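Long-range contacts in putative rRNA methyltransferase (Sorangium cellulosum, PDB 4RWZ), which probably methylates an adenine of 16S ribosomal RNA, using S-adenosylmethionine, and so confers resistance to aminoglycoside antibiotics: residues V3-K7 / M61-W66; Y50-P56 / N79-A85; A95-L101 / L125-R130; E134-N140 / T206-A211. One frame throughout, in Å; residues are numbered along the deposited sequence.

Contact 1: V3-K7 / M61-W66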
loop_
_atom_site.group_PDB
_atom_site.type_symbol
_atom_site.label_atom_id
_atom_site.label_comp_id
_atom_site.label_asym_id
_atom_site.label_seq_id
_atom_site.Cartn_x
_atom_site.Cartn_y
_atom_site.Cartn_z
ATOM N N VAL A 3 -7.711 -13.798 -0.981
ATOM C CA VAL A 3 -8.495 -12.793 -1.703
ATOM C C VAL A 3 -9.906 -12.717 -1.114
ATOM O O VAL A 3 -10.531 -13.761 -0.841
ATOM C CB VAL A 3 -8.550 -13.140 -3.184
ATOM C CG1 VAL A 3 -9.549 -12.242 -3.948
ATOM C CG2 VAL A 3 -7.128 -12.964 -3.794
ATOM N N GLN A 4 -10.386 -11.494 -0.874
ATOM C CA GLN A 4 -11.698 -11.293 -0.301
ATOM C C GLN A 4 -12.689 -11.177 -1.433
ATOM O O GLN A 4 -12.466 -10.395 -2.358
ATOM C CB GLN A 4 -11.725 -10.043 0.595
ATOM C CG GLN A 4 -12.989 -9.980 1.500
ATOM C CD GLN A 4 -12.914 -11.030 2.645
ATOM O OE1 GLN A 4 -11.835 -11.439 3.056
ATOM N NE2 GLN A 4 -14.061 -11.479 3.115
ATOM N N LEU A 5 -13.777 -11.957 -1.388
ATOM C CA LEU A 5 -14.853 -11.822 -2.359
ATOM C C LEU A 5 -16.185 -11.762 -1.617
ATOM O O LEU A 5 -16.785 -12.824 -1.346
ATOM C CB LEU A 5 -14.898 -13.024 -3.322
ATOM C CG LEU A 5 -13.733 -13.259 -4.289
ATOM C CD1 LEU A 5 -13.976 -14.543 -5.089
ATOM C CD2 LEU A 5 -13.469 -12.079 -5.239
ATOM N N GLY A 6 -16.613 -10.563 -1.242
ATOM C CA GLY A 6 -17.708 -10.419 -0.317
ATOM C C GLY A 6 -17.338 -11.082 1.017
ATOM O O GLY A 6 -16.308 -10.790 1.591
ATOM N N LYS A 7 -18.198 -11.962 1.509
ATOM C CA LYS A 7 -17.941 -12.640 2.804
ATOM C C LYS A 7 -16.923 -13.781 2.658
ATOM O O LYS A 7 -16.308 -14.216 3.628
ATOM C CB LYS A 7 -19.254 -13.187 3.383
ATOM C CG LYS A 7 -20.208 -12.062 3.896
ATOM C CD LYS A 7 -21.571 -12.623 4.375
ATOM C CE LYS A 7 -22.545 -11.439 4.645
ATOM N NZ LYS A 7 -23.885 -11.978 5.182
ATOM N N MET A 61 -13.282 -5.101 3.746
ATOM C CA MET A 61 -13.321 -5.050 2.259
ATOM C C MET A 61 -14.501 -5.865 1.712
ATOM O O MET A 61 -14.618 -6.033 0.513
ATOM C CB MET A 61 -12.020 -5.619 1.675
ATOM C CG MET A 61 -10.822 -4.810 2.108
ATOM S SD MET A 61 -9.248 -5.449 1.488
ATOM C CE MET A 61 -9.187 -7.005 2.404
ATOM N N ARG A 62 -15.368 -6.359 2.580
ATOM C CA ARG A 62 -16.467 -7.242 2.130
ATOM C C ARG A 62 -17.288 -6.541 1.049
ATOM O O ARG A 62 -17.568 -7.098 -0.023
ATOM C CB ARG A 62 -17.384 -7.589 3.294
ATOM C CG ARG A 62 -18.644 -8.366 2.813
ATOM C CD ARG A 62 -19.787 -8.330 3.842
ATOM N NE ARG A 62 -20.289 -6.967 4.057
ATOM C CZ ARG A 62 -21.026 -6.277 3.173
ATOM N NH1 ARG A 62 -21.354 -6.782 1.973
ATOM N NH2 ARG A 62 -21.429 -5.054 3.485
ATOM N N GLU A 63 -17.690 -5.323 1.364
ATOM C CA GLU A 63 -18.627 -4.619 0.490
ATOM C C GLU A 63 -18.051 -4.288 -0.873
ATOM O O GLU A 63 -18.659 -4.534 -1.968
ATOM C CB GLU A 63 -19.127 -3.346 1.175
ATOM C CG GLU A 63 -19.956 -2.487 0.206
ATOM C CD GLU A 63 -20.434 -1.144 0.824
ATOM O OE1 GLU A 63 -20.387 -0.965 2.061
ATOM O OE2 GLU A 63 -20.828 -0.268 0.039
ATOM N N VAL A 64 -16.900 -3.633 -0.833
ATOM C CA VAL A 64 -16.258 -3.245 -2.080
ATOM C C VAL A 64 -15.836 -4.438 -2.910
ATOM O O VAL A 64 -15.907 -4.367 -4.140
ATOM C CB VAL A 64 -14.999 -2.317 -1.846
ATOM C CG1 VAL A 64 -13.857 -3.102 -1.220
ATOM C CG2 VAL A 64 -14.533 -1.755 -3.174
ATOM N N SER A 65 -15.368 -5.525 -2.247
ATOM C CA SER A 65 -14.887 -6.675 -3.035
ATOM C C SER A 65 -16.095 -7.408 -3.705
ATOM O O SER A 65 -15.964 -7.889 -4.811
ATOM C CB SER A 65 -14.049 -7.661 -2.194
ATOM O OG SER A 65 -14.804 -8.261 -1.161
ATOM N N TRP A 66 -17.253 -7.427 -3.058
ATOM C CA TRP A 66 -18.465 -7.958 -3.657
ATOM C C TRP A 66 -18.855 -7.116 -4.862
ATOM O O TRP A 66 -19.091 -7.626 -5.960
ATOM C CB TRP A 66 -19.627 -7.953 -2.662
ATOM C CG TRP A 66 -20.888 -8.502 -3.282
ATOM C CD1 TRP A 66 -22.016 -7.806 -3.689
ATOM C CD2 TRP A 66 -21.107 -9.867 -3.622
ATOM N NE1 TRP A 66 -22.936 -8.700 -4.213
ATOM C CE2 TRP A 66 -22.393 -9.963 -4.189
ATOM C CE3 TRP A 66 -20.348 -11.034 -3.462
ATOM C CZ2 TRP A 66 -22.941 -11.206 -4.612
ATOM C CZ3 TRP A 66 -20.874 -12.256 -3.884
ATOM C CH2 TRP A 66 -22.164 -12.337 -4.431
#
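Ser65 and Gly6 meet where the N-terminal beta-hairpin, strands 2-5 and 8-11, leans on the first turn of helix 62-68 in the Rossmann-like methyltransferase fold. Strand and helix cross at -81°, with their short axes 7.1 Å apart. The tight part centres on Ser65. Its OG sits between the backbone N and the carbonyl carbon (chi1 64°), which turns it back to Met61 O at 2.8 Å; the same oxygen accepts Ser65 N from the other face of its plane. Ser65 OG accepts Gly6 N at 2.9 Å in a bent bond, while Ser65 CB lies 3.2 Å from Gln4 O. A small hydroxyl side chain suits this buried spot, where a helix has to approach a strand end closely. Gly6 suits its place twice over: its phi is positive, and its bare CA comes 3.3 Å from Arg62 O, beside the Trp66 side chain. The outer side is looser and faces solvent. There Lys7 and Arg62 run side by side in the same direction, meeting through Lys7 CG and Arg62 CD at 3.8 Å, charged ends apart. On the buried side, Gln4, bent at chi2, bonds NE2 to Gly6 O of its own segment at 2.8 Å.

Contact 2: Y50-P56 / N79-A85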
loop_
_atom_site.group_PDB
_atom_site.type_symbol
_atom_site.label_atom_id
_atom_site.label_comp_id
_atom_site.label_asym_id
_atom_site.label_seq_id
_atom_site.Cartn_x
_atom_site.Cartn_y
_atom_site.Cartn_z
ATOM N N TYR A 50 -4.018 -2.538 -13.036
ATOM C CA TYR A 50 -4.578 -3.518 -12.120
ATOM C C TYR A 50 -4.381 -2.983 -10.707
ATOM O O TYR A 50 -3.259 -2.769 -10.267
ATOM C CB TYR A 50 -3.899 -4.892 -12.317
ATOM C CG TYR A 50 -4.689 -6.048 -11.698
ATOM C CD1 TYR A 50 -5.821 -6.563 -12.328
ATOM C CD2 TYR A 50 -4.305 -6.609 -10.476
ATOM C CE1 TYR A 50 -6.535 -7.591 -11.779
ATOM C CE2 TYR A 50 -5.029 -7.665 -9.903
ATOM C CZ TYR A 50 -6.153 -8.150 -10.570
ATOM O OH TYR A 50 -6.911 -9.204 -10.057
ATOM N N CYS A 51 -5.472 -2.779 -9.969
ATOM C CA CYS A 51 -5.428 -2.076 -8.667
ATOM C C CYS A 51 -5.727 -3.045 -7.553
ATOM O O CYS A 51 -6.761 -3.698 -7.596
ATOM C CB CYS A 51 -6.456 -0.979 -8.632
ATOM S SG CYS A 51 -6.223 0.232 -10.016
ATOM N N ILE A 52 -4.821 -3.157 -6.588
ATOM C CA ILE A 52 -4.934 -4.167 -5.540
ATOM C C ILE A 52 -5.003 -3.473 -4.213
ATOM O O ILE A 52 -4.103 -2.713 -3.878
ATOM C CB ILE A 52 -3.705 -5.124 -5.552
ATOM C CG1 ILE A 52 -3.562 -5.757 -6.945
ATOM C CG2 ILE A 52 -3.867 -6.166 -4.441
ATOM C CD1 ILE A 52 -2.305 -6.734 -7.057
ATOM N N GLY A 53 -6.069 -3.703 -3.436
ATOM C CA GLY A 53 -6.121 -3.135 -2.092
ATOM C C GLY A 53 -5.805 -4.256 -1.100
ATOM O O GLY A 53 -6.263 -5.397 -1.279
ATOM N N VAL A 54 -5.012 -3.937 -0.072
ATOM C CA VAL A 54 -4.593 -4.937 0.949
ATOM C C VAL A 54 -5.019 -4.441 2.304
ATOM O O VAL A 54 -4.818 -3.270 2.595
ATOM C CB VAL A 54 -3.034 -5.060 0.956
ATOM C CG1 VAL A 54 -2.549 -6.188 1.916
ATOM C CG2 VAL A 54 -2.529 -5.375 -0.425
ATOM N N ASP A 55 -5.580 -5.303 3.175
ATOM C CA ASP A 55 -5.905 -4.852 4.508
ATOM C C ASP A 55 -5.907 -6.098 5.412
ATOM O O ASP A 55 -6.193 -7.167 4.931
ATOM C CB ASP A 55 -7.323 -4.237 4.536
ATOM C CG ASP A 55 -7.602 -3.476 5.826
ATOM O OD1 ASP A 55 -8.068 -4.091 6.850
ATOM O OD2 ASP A 55 -7.349 -2.260 5.864
ATOM N N PRO A 56 -5.536 -5.937 6.678
ATOM C CA PRO A 56 -5.465 -7.103 7.561
ATOM C C PRO A 56 -6.816 -7.703 7.911
ATOM O O PRO A 56 -6.805 -8.846 8.427
ATOM C CB PRO A 56 -4.780 -6.557 8.834
ATOM C CG PRO A 56 -4.842 -5.139 8.771
ATOM C CD PRO A 56 -4.934 -4.734 7.301
ATOM N N ASN A 79 -10.459 -4.969 -12.977
ATOM C CA ASN A 79 -9.087 -4.637 -12.657
ATOM C C ASN A 79 -8.893 -4.242 -11.192
ATOM O O ASN A 79 -7.915 -3.576 -10.863
ATOM C CB ASN A 79 -8.562 -3.527 -13.551
ATOM C CG ASN A 79 -9.416 -2.267 -13.481
ATOM O OD1 ASN A 79 -10.652 -2.345 -13.273
ATOM N ND2 ASN A 79 -8.772 -1.100 -13.705
ATOM N N ALA A 80 -9.851 -4.612 -10.345
ATOM C CA ALA A 80 -9.663 -4.400 -8.912
ATOM C C ALA A 80 -9.596 -5.740 -8.209
ATOM O O ALA A 80 -10.304 -6.688 -8.566
ATOM C CB ALA A 80 -10.806 -3.573 -8.323
ATOM N N LEU A 81 -8.759 -5.797 -7.183
ATOM C CA LEU A 81 -8.616 -7.007 -6.378
ATOM C C LEU A 81 -8.411 -6.606 -4.924
ATOM O O LEU A 81 -7.707 -5.619 -4.652
ATOM C CB LEU A 81 -7.375 -7.808 -6.819
ATOM C CG LEU A 81 -7.215 -9.198 -6.165
ATOM C CD1 LEU A 81 -8.352 -10.103 -6.652
ATOM C CD2 LEU A 81 -5.823 -9.730 -6.568
ATOM N N PHE A 82 -8.984 -7.390 -3.997
ATOM C CA PHE A 82 -8.837 -7.129 -2.540
ATOM C C PHE A 82 -8.229 -8.316 -1.819
ATOM O O PHE A 82 -8.727 -9.417 -1.961
ATOM C CB PHE A 82 -10.206 -6.743 -1.961
ATOM C CG PHE A 82 -10.669 -5.458 -2.602
ATOM C CD1 PHE A 82 -10.196 -4.236 -2.136
ATOM C CD2 PHE A 82 -11.454 -5.503 -3.730
ATOM C CE1 PHE A 82 -10.534 -3.053 -2.799
ATOM C CE2 PHE A 82 -11.796 -4.324 -4.414
ATOM C CZ PHE A 82 -11.359 -3.101 -3.907
ATOM N N VAL A 83 -7.147 -8.067 -1.088
ATOM C CA VAL A 83 -6.270 -9.095 -0.530
ATOM C C VAL A 83 -6.167 -8.926 0.980
ATOM O O VAL A 83 -6.027 -7.813 1.479
ATOM C CB VAL A 83 -4.861 -8.958 -1.169
ATOM C CG1 VAL A 83 -3.799 -9.833 -0.446
ATOM C CG2 VAL A 83 -4.993 -9.331 -2.672
ATOM N N VAL A 84 -6.265 -10.020 1.713
ATOM C CA VAL A 84 -6.190 -9.927 3.152
ATOM C C VAL A 84 -4.759 -10.230 3.634
ATOM O O VAL A 84 -4.272 -11.380 3.521
ATOM C CB VAL A 84 -7.166 -10.967 3.833
ATOM C CG1 VAL A 84 -7.130 -10.780 5.305
ATOM C CG2 VAL A 84 -8.590 -10.747 3.289
ATOM N N ALA A 85 -4.096 -9.218 4.187
ATOM C CA ALA A 85 -2.718 -9.388 4.691
ATOM C C ALA A 85 -2.339 -8.201 5.577
ATOM O O ALA A 85 -2.865 -7.100 5.443
ATOM C CB ALA A 85 -1.719 -9.519 3.538
HETATM O O HOH W 1 -9.626 -8.914 -10.412
#
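Tyr50 and Leu81 pack with their side chains crossing at a slant: Leu81 CB lies 3.6 Å from Tyr50 OH and Leu81 CD2 3.7 Å from the same oxygen, while Asn79 O sits over one face of the tyrosine ring. With CG anti to the backbone N (chi1 -163°), the phenol swings back toward the neighbouring strand although its CB starts off away from it. A water accepts from Tyr50 OH at 2.8 Å and donates to Ala80 O, linking the hydroxyl to that carbonyl. On the same sheet face, Ile52 CG2 meets Val83 CG2 at 3.8 Å; beta-branched Ile52, Val54 and Val83 suit these extended, buried positions. Strands 49-55 and 80-84 are parallel neighbours joined through helix 62-68, a beta-alpha-beta crossover of the Rossmann-like sheet, with backbone bonds alternating between them, from Cys51 N to Asn79 O through to Ala85 N to Asp55 O. The other face carries Cys51, Ala80 and Phe82 under helix 37-45. Gly53, with no side chain, lets Phe82 lie close. Asp55, at the strand end, turns its carboxylate to Gly34 N, Ala57 N and Arg60. Nearby, Val54 CG1 lies 3.8 Å from Ala85 CB, and Val84 CG1 reaches Pro56 O at 3.7 Å.

Contact 3: A95-L101 / L125-R130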
loop_
_atom_site.group_PDB
_atom_site.type_symbol
_atom_site.label_atom_id
_atom_site.label_comp_id
_atom_site.label_asym_id
_atom_site.label_seq_id
_atom_site.Cartn_x
_atom_site.Cartn_y
_atom_site.Cartn_z
ATOM N N ALA A 95 5.124 -9.827 -4.612
ATOM C CA ALA A 95 6.500 -9.314 -4.692
ATOM C C ALA A 95 6.891 -8.755 -6.026
ATOM O O ALA A 95 6.637 -9.378 -7.052
ATOM C CB ALA A 95 7.519 -10.413 -4.254
ATOM N N GLY A 96 7.511 -7.562 -6.009
ATOM C CA GLY A 96 8.038 -6.949 -7.205
ATOM C C GLY A 96 7.002 -6.508 -8.222
ATOM O O GLY A 96 7.377 -6.197 -9.334
ATOM N N LEU A 97 5.721 -6.433 -7.863
ATOM C CA LEU A 97 4.717 -6.094 -8.872
ATOM C C LEU A 97 4.378 -4.618 -9.052
ATOM O O LEU A 97 3.994 -4.221 -10.165
ATOM C CB LEU A 97 3.379 -6.804 -8.594
ATOM C CG LEU A 97 3.299 -8.319 -8.705
ATOM C CD1 LEU A 97 1.816 -8.693 -8.473
ATOM C CD2 LEU A 97 3.801 -8.820 -10.047
ATOM N N ALA A 98 4.444 -3.806 -7.987
ATOM C CA ALA A 98 3.761 -2.486 -8.051
ATOM C C ALA A 98 4.560 -1.455 -8.815
ATOM O O ALA A 98 5.739 -1.274 -8.544
ATOM C CB ALA A 98 3.427 -1.929 -6.621
ATOM N N HIS A 99 3.917 -0.778 -9.769
ATOM C CA HIS A 99 4.472 0.470 -10.318
ATOM C C HIS A 99 4.244 1.592 -9.325
ATOM O O HIS A 99 5.047 2.515 -9.244
ATOM C CB HIS A 99 3.769 0.865 -11.624
ATOM C CG HIS A 99 4.053 -0.061 -12.748
ATOM N ND1 HIS A 99 3.388 -1.255 -12.920
ATOM C CD2 HIS A 99 4.948 0.030 -13.766
ATOM C CE1 HIS A 99 3.855 -1.858 -14.000
ATOM N NE2 HIS A 99 4.807 -1.106 -14.521
ATOM N N THR A 100 3.148 1.490 -8.556
ATOM C CA THR A 100 2.801 2.481 -7.524
ATOM C C THR A 100 2.300 1.778 -6.277
ATOM O O THR A 100 1.388 0.932 -6.380
ATOM C CB THR A 100 1.669 3.417 -8.026
ATOM O OG1 THR A 100 2.028 3.930 -9.326
ATOM C CG2 THR A 100 1.445 4.567 -7.033
ATOM N N LEU A 101 2.859 2.123 -5.108
ATOM C CA LEU A 101 2.389 1.555 -3.839
ATOM C C LEU A 101 1.923 2.730 -3.006
ATOM O O LEU A 101 2.717 3.618 -2.709
ATOM C CB LEU A 101 3.552 0.888 -3.116
ATOM C CG LEU A 101 3.314 0.366 -1.691
ATOM C CD1 LEU A 101 2.368 -0.718 -1.783
ATOM C CD2 LEU A 101 4.722 -0.132 -1.187
ATOM N N LEU A 125 7.792 -3.124 2.536
ATOM C CA LEU A 125 7.121 -2.319 1.472
ATOM C C LEU A 125 7.939 -2.324 0.176
ATOM O O LEU A 125 7.389 -2.467 -0.928
ATOM C CB LEU A 125 6.900 -0.902 1.988
ATOM C CG LEU A 125 5.931 -0.829 3.204
ATOM C CD1 LEU A 125 5.970 0.620 3.688
ATOM C CD2 LEU A 125 4.517 -1.163 2.762
ATOM N N ARG A 126 9.247 -2.193 0.297
ATOM C CA ARG A 126 10.118 -2.198 -0.880
ATOM C C ARG A 126 9.996 -3.524 -1.636
ATOM O O ARG A 126 10.099 -3.581 -2.858
ATOM C CB ARG A 126 11.569 -1.950 -0.473
ATOM C CG ARG A 126 12.594 -2.132 -1.621
ATOM C CD ARG A 126 12.359 -1.073 -2.751
ATOM N NE ARG A 126 13.381 -1.212 -3.802
ATOM C CZ ARG A 126 13.286 -2.113 -4.782
ATOM N NH1 ARG A 126 12.256 -2.955 -4.807
ATOM N NH2 ARG A 126 14.201 -2.192 -5.725
ATOM N N ARG A 127 9.745 -4.604 -0.910
ATOM C CA ARG A 127 9.577 -5.903 -1.561
ATOM C C ARG A 127 8.429 -5.917 -2.562
ATOM O O ARG A 127 8.484 -6.665 -3.576
ATOM C CB ARG A 127 9.381 -6.987 -0.479
ATOM C CG ARG A 127 9.117 -8.400 -0.925
ATOM C CD ARG A 127 8.973 -9.194 0.414
ATOM N NE ARG A 127 8.642 -10.606 0.327
ATOM C CZ ARG A 127 7.458 -11.109 0.659
ATOM N NH1 ARG A 127 6.484 -10.308 1.076
ATOM N NH2 ARG A 127 7.245 -12.416 0.575
ATOM N N LEU A 128 7.419 -5.067 -2.342
ATOM C CA LEU A 128 6.253 -5.079 -3.224
ATOM C C LEU A 128 6.399 -4.253 -4.508
ATOM O O LEU A 128 5.547 -4.330 -5.394
ATOM C CB LEU A 128 4.982 -4.524 -2.528
ATOM C CG LEU A 128 4.437 -5.349 -1.365
ATOM C CD1 LEU A 128 3.057 -4.842 -0.912
ATOM C CD2 LEU A 128 4.361 -6.759 -1.782
ATOM N N VAL A 129 7.433 -3.434 -4.557
ATOM C CA VAL A 129 7.562 -2.435 -5.600
ATOM C C VAL A 129 8.549 -2.869 -6.670
ATOM O O VAL A 129 9.606 -3.378 -6.357
ATOM C CB VAL A 129 8.036 -1.111 -4.995
ATOM C CG1 VAL A 129 8.024 0.012 -6.068
ATOM C CG2 VAL A 129 7.074 -0.724 -3.862
ATOM N N ARG A 130 8.212 -2.646 -7.929
ATOM C CA ARG A 130 9.159 -3.011 -8.996
ATOM C C ARG A 130 10.220 -1.926 -9.068
ATOM O O ARG A 130 9.959 -0.772 -8.668
ATOM C CB ARG A 130 8.430 -3.236 -10.335
ATOM C CG ARG A 130 7.984 -2.025 -11.053
ATOM C CD ARG A 130 7.310 -2.432 -12.373
ATOM N NE ARG A 130 6.152 -3.274 -12.119
ATOM C CZ ARG A 130 5.745 -4.246 -12.934
ATOM N NH1 ARG A 130 6.445 -4.491 -14.051
ATOM N NH2 ARG A 130 4.654 -4.978 -12.630
#
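Arg130 and His99 make the stacking part of this contact: the guanidinium lies flat on the imidazole, centres 3.8 Å apart and planes 13° from parallel, with His99 CE1 over the middle of the guanidinium. Arg130 CD also covers the ring face as a CH-pi contact, 3.7 Å from the centroid. The ring is held from elsewhere too, since His99 ND1 bonds with Val27 N. Among the polar contacts, Arg130 holds Leu97 O with NH2 and NE together, at 2.7 Å and 3.1 Å, both from the same face of that carbonyl. A long, flat donor suits this place because one group can stack and bond in its own plane at once. At a chi1 of 76° Arg130 CG is wedged between its own N and C, and the bend at chi3 turns the guanidinium to Leu97. Backbone bonds run from Gly96 N to Arg127 O (2.8 Å), Ala98 N to Leu128 O (2.9 Å) and Arg130 N to Ala98 O (2.9 Å). Gly96 suits its position by its positive phi. Apolar packing comes from Leu101, whose CD2 lies 3.6 Å from Val129 CG2, the two side chains nearly perpendicular, and also touches Leu125 CB. Together these contacts join residues 125-130 to residues 95-101 through a short parallel bridge, Ala98 with Val129, where the inner strand 98-104 enters the Rossmann-like methyltransferase sheet.

Contact 4: E134-N140 / T206-A211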
loop_
_atom_site.group_PDB
_atom_site.type_symbol
_atom_site.label_atom_id
_atom_site.label_comp_id
_atom_site.label_asym_id
_atom_site.label_seq_id
_atom_site.Cartn_x
_atom_site.Cartn_y
_atom_site.Cartn_z
ATOM N N GLU A 134 7.139 3.575 -7.480
ATOM C CA GLU A 134 7.039 4.708 -6.562
ATOM C C GLU A 134 6.218 4.350 -5.323
ATOM O O GLU A 134 5.157 3.785 -5.479
ATOM C CB GLU A 134 6.296 5.822 -7.308
ATOM C CG GLU A 134 6.416 7.176 -6.708
ATOM C CD GLU A 134 5.627 8.241 -7.505
ATOM O OE1 GLU A 134 4.823 7.893 -8.424
ATOM O OE2 GLU A 134 5.855 9.429 -7.219
ATOM N N LEU A 135 6.715 4.693 -4.130
ATOM C CA LEU A 135 5.933 4.661 -2.906
ATOM C C LEU A 135 5.364 6.064 -2.697
ATOM O O LEU A 135 6.070 7.033 -2.811
ATOM C CB LEU A 135 6.857 4.297 -1.732
ATOM C CG LEU A 135 6.375 4.502 -0.296
ATOM C CD1 LEU A 135 5.292 3.542 -0.103
ATOM C CD2 LEU A 135 7.494 4.129 0.688
ATOM N N ILE A 136 4.054 6.163 -2.440
ATOM C CA ILE A 136 3.420 7.464 -2.170
ATOM C C ILE A 136 2.669 7.359 -0.815
ATOM O O ILE A 136 1.792 6.513 -0.659
ATOM C CB ILE A 136 2.369 7.754 -3.221
ATOM C CG1 ILE A 136 3.034 7.747 -4.613
ATOM C CG2 ILE A 136 1.731 9.154 -2.964
ATOM C CD1 ILE A 136 2.046 8.100 -5.804
ATOM N N ALA A 137 3.025 8.191 0.141
ATOM C CA ALA A 137 2.392 8.119 1.458
ATOM C C ALA A 137 1.752 9.477 1.780
ATOM O O ALA A 137 2.392 10.544 1.619
ATOM C CB ALA A 137 3.415 7.717 2.530
ATOM N N LEU A 138 0.507 9.428 2.253
ATOM C CA LEU A 138 -0.187 10.630 2.741
ATOM C C LEU A 138 -0.268 10.488 4.248
ATOM O O LEU A 138 -0.971 9.597 4.749
ATOM C CB LEU A 138 -1.603 10.740 2.205
ATOM C CG LEU A 138 -1.722 11.429 0.844
ATOM C CD1 LEU A 138 -1.286 12.894 0.913
ATOM C CD2 LEU A 138 -0.887 10.700 -0.173
ATOM N N LEU A 139 0.414 11.370 4.964
ATOM C CA LEU A 139 0.688 11.152 6.389
ATOM C C LEU A 139 -0.043 12.213 7.211
ATOM O O LEU A 139 0.110 13.403 6.951
ATOM C CB LEU A 139 2.197 11.228 6.679
ATOM C CG LEU A 139 3.119 10.270 5.898
ATOM C CD1 LEU A 139 4.571 10.449 6.334
ATOM C CD2 LEU A 139 2.640 8.845 6.050
ATOM N N ASN A 140 -0.775 11.801 8.239
ATOM C CA ASN A 140 -1.556 12.761 8.993
ATOM C C ASN A 140 -1.621 12.180 10.399
ATOM O O ASN A 140 -1.852 10.972 10.566
ATOM C CB ASN A 140 -2.936 12.868 8.338
ATOM C CG ASN A 140 -3.854 13.835 9.041
ATOM O OD1 ASN A 140 -4.265 13.598 10.167
ATOM N ND2 ASN A 140 -4.153 14.953 8.382
ATOM N N THR A 206 -1.368 17.621 6.577
ATOM C CA THR A 206 -1.116 16.326 5.898
ATOM C C THR A 206 0.192 16.455 5.126
ATOM O O THR A 206 0.469 17.492 4.521
ATOM C CB THR A 206 -2.307 15.919 4.983
ATOM O OG1 THR A 206 -3.421 15.577 5.810
ATOM C CG2 THR A 206 -1.984 14.679 4.157
ATOM N N ARG A 207 1.044 15.441 5.208
ATOM C CA ARG A 207 2.329 15.486 4.525
ATOM C C ARG A 207 2.318 14.452 3.400
ATOM O O ARG A 207 1.766 13.353 3.544
ATOM C CB ARG A 207 3.482 15.220 5.510
ATOM C CG ARG A 207 4.809 14.688 4.881
ATOM C CD ARG A 207 6.028 15.659 4.891
ATOM N NE ARG A 207 6.031 16.647 5.982
ATOM C CZ ARG A 207 6.670 17.822 5.934
ATOM N NH1 ARG A 207 7.387 18.144 4.864
ATOM N NH2 ARG A 207 6.614 18.670 6.957
ATOM N N LEU A 208 2.914 14.815 2.276
ATOM C CA LEU A 208 3.098 13.880 1.165
ATOM C C LEU A 208 4.549 13.469 1.116
ATOM O O LEU A 208 5.437 14.317 1.129
ATOM C CB LEU A 208 2.726 14.573 -0.139
ATOM C CG LEU A 208 3.150 13.877 -1.427
ATOM C CD1 LEU A 208 2.388 12.571 -1.661
ATOM C CD2 LEU A 208 2.964 14.882 -2.630
ATOM N N LEU A 209 4.813 12.166 1.163
ATOM C CA LEU A 209 6.189 11.715 1.109
ATOM C C LEU A 209 6.233 10.693 -0.007
ATOM O O LEU A 209 5.405 9.794 -0.024
ATOM C CB LEU A 209 6.568 11.048 2.441
ATOM C CG LEU A 209 7.969 10.452 2.592
ATOM C CD1 LEU A 209 8.981 11.583 2.508
ATOM C CD2 LEU A 209 8.025 9.742 3.959
ATOM N N THR A 210 7.154 10.813 -0.950
ATOM C CA THR A 210 7.191 9.824 -2.028
ATOM C C THR A 210 8.629 9.347 -2.162
ATOM O O THR A 210 9.569 10.032 -1.773
ATOM C CB THR A 210 6.721 10.372 -3.429
ATOM O OG1 THR A 210 7.702 11.283 -3.935
ATOM C CG2 THR A 210 5.333 11.043 -3.352
ATOM N N ALA A 211 8.814 8.123 -2.641
ATOM C CA ALA A 211 10.159 7.650 -2.873
ATOM C C ALA A 211 10.174 6.681 -4.038
ATOM O O ALA A 211 9.158 6.044 -4.353
ATOM C CB ALA A 211 10.720 6.964 -1.593
#
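Strands 134-139 and 207-211 run antiparallel, their directions 169° apart and their short axes 4.7 Å from each other, in the half of the Rossmann-like methyltransferase sheet where the last strand, 207-213, is inserted between 133-139 and 176-183. This reversed strand is a hallmark of class I methyltransferases. Leu135 with Ala211, Ala137 with Leu209 and Leu139 with Arg207 are hydrogen-bonded pairs, each joined by two backbone bonds. Between them, Ile136 with Thr210 and Leu138 with Leu208 are non-hydrogen-bonded pairs. On the face of these last two pairs, Ile136 and Leu208 run alongside each other in one direction, with Ile136 CG2 3.7 Å from Leu208 CD1. Leu138 slants across instead: its CD2 comes 4.1 Å from Leu208 CD1 and its CD1 3.8 Å from Thr206 CG2. Thr210 shares this face and bonds through OG1 to Thr180 N on the next strand, so a beta-branched residue with a hydroxyl serves both neighbours. The other face is more buried. Leu139 CD1 lies 4.3 Å from Leu209 CD2, and the Leu139 side chain packs on Leu111, Leu114 and Val115 of helix 108-115, where a large apolar residue belongs. Past the paired strands, Asn140 extends its amide, CG trans to N (chi1 180°). There OD1 binds Ser142 OG, while ND2 gives Thr206 OG1 a nearly straight bond of 2.7 Å, with the oxygen in the amide plane.

Contacts 2, 3 and 4 all reach the seven-stranded sheet, and contact 1 fastens the N-terminal hairpin beside it. Contacts 1 and 2 have centres about 10 Å apart and touch directly: a probable hydrogen bond joins Gln4 N to Phe82 O, and Val64 packs on Phe82, whose strand follows helix 62-68 in the chain. Further across the sheet, contacts 3 and 4, with centres about 15 Å apart, meet through Leu101, which probably bonds with Glu134 and Ile136 on the neighbouring strand. Contacts 2 and 3 do not touch, their nearest atoms being about 5 Å apart, and contacts 1 and 4 lie on opposite sides of the chain's centre, about 27 Å between centres. Asp55, ending its strand in contact 2, is probably near the cosubstrate site, as in related methyltransferases.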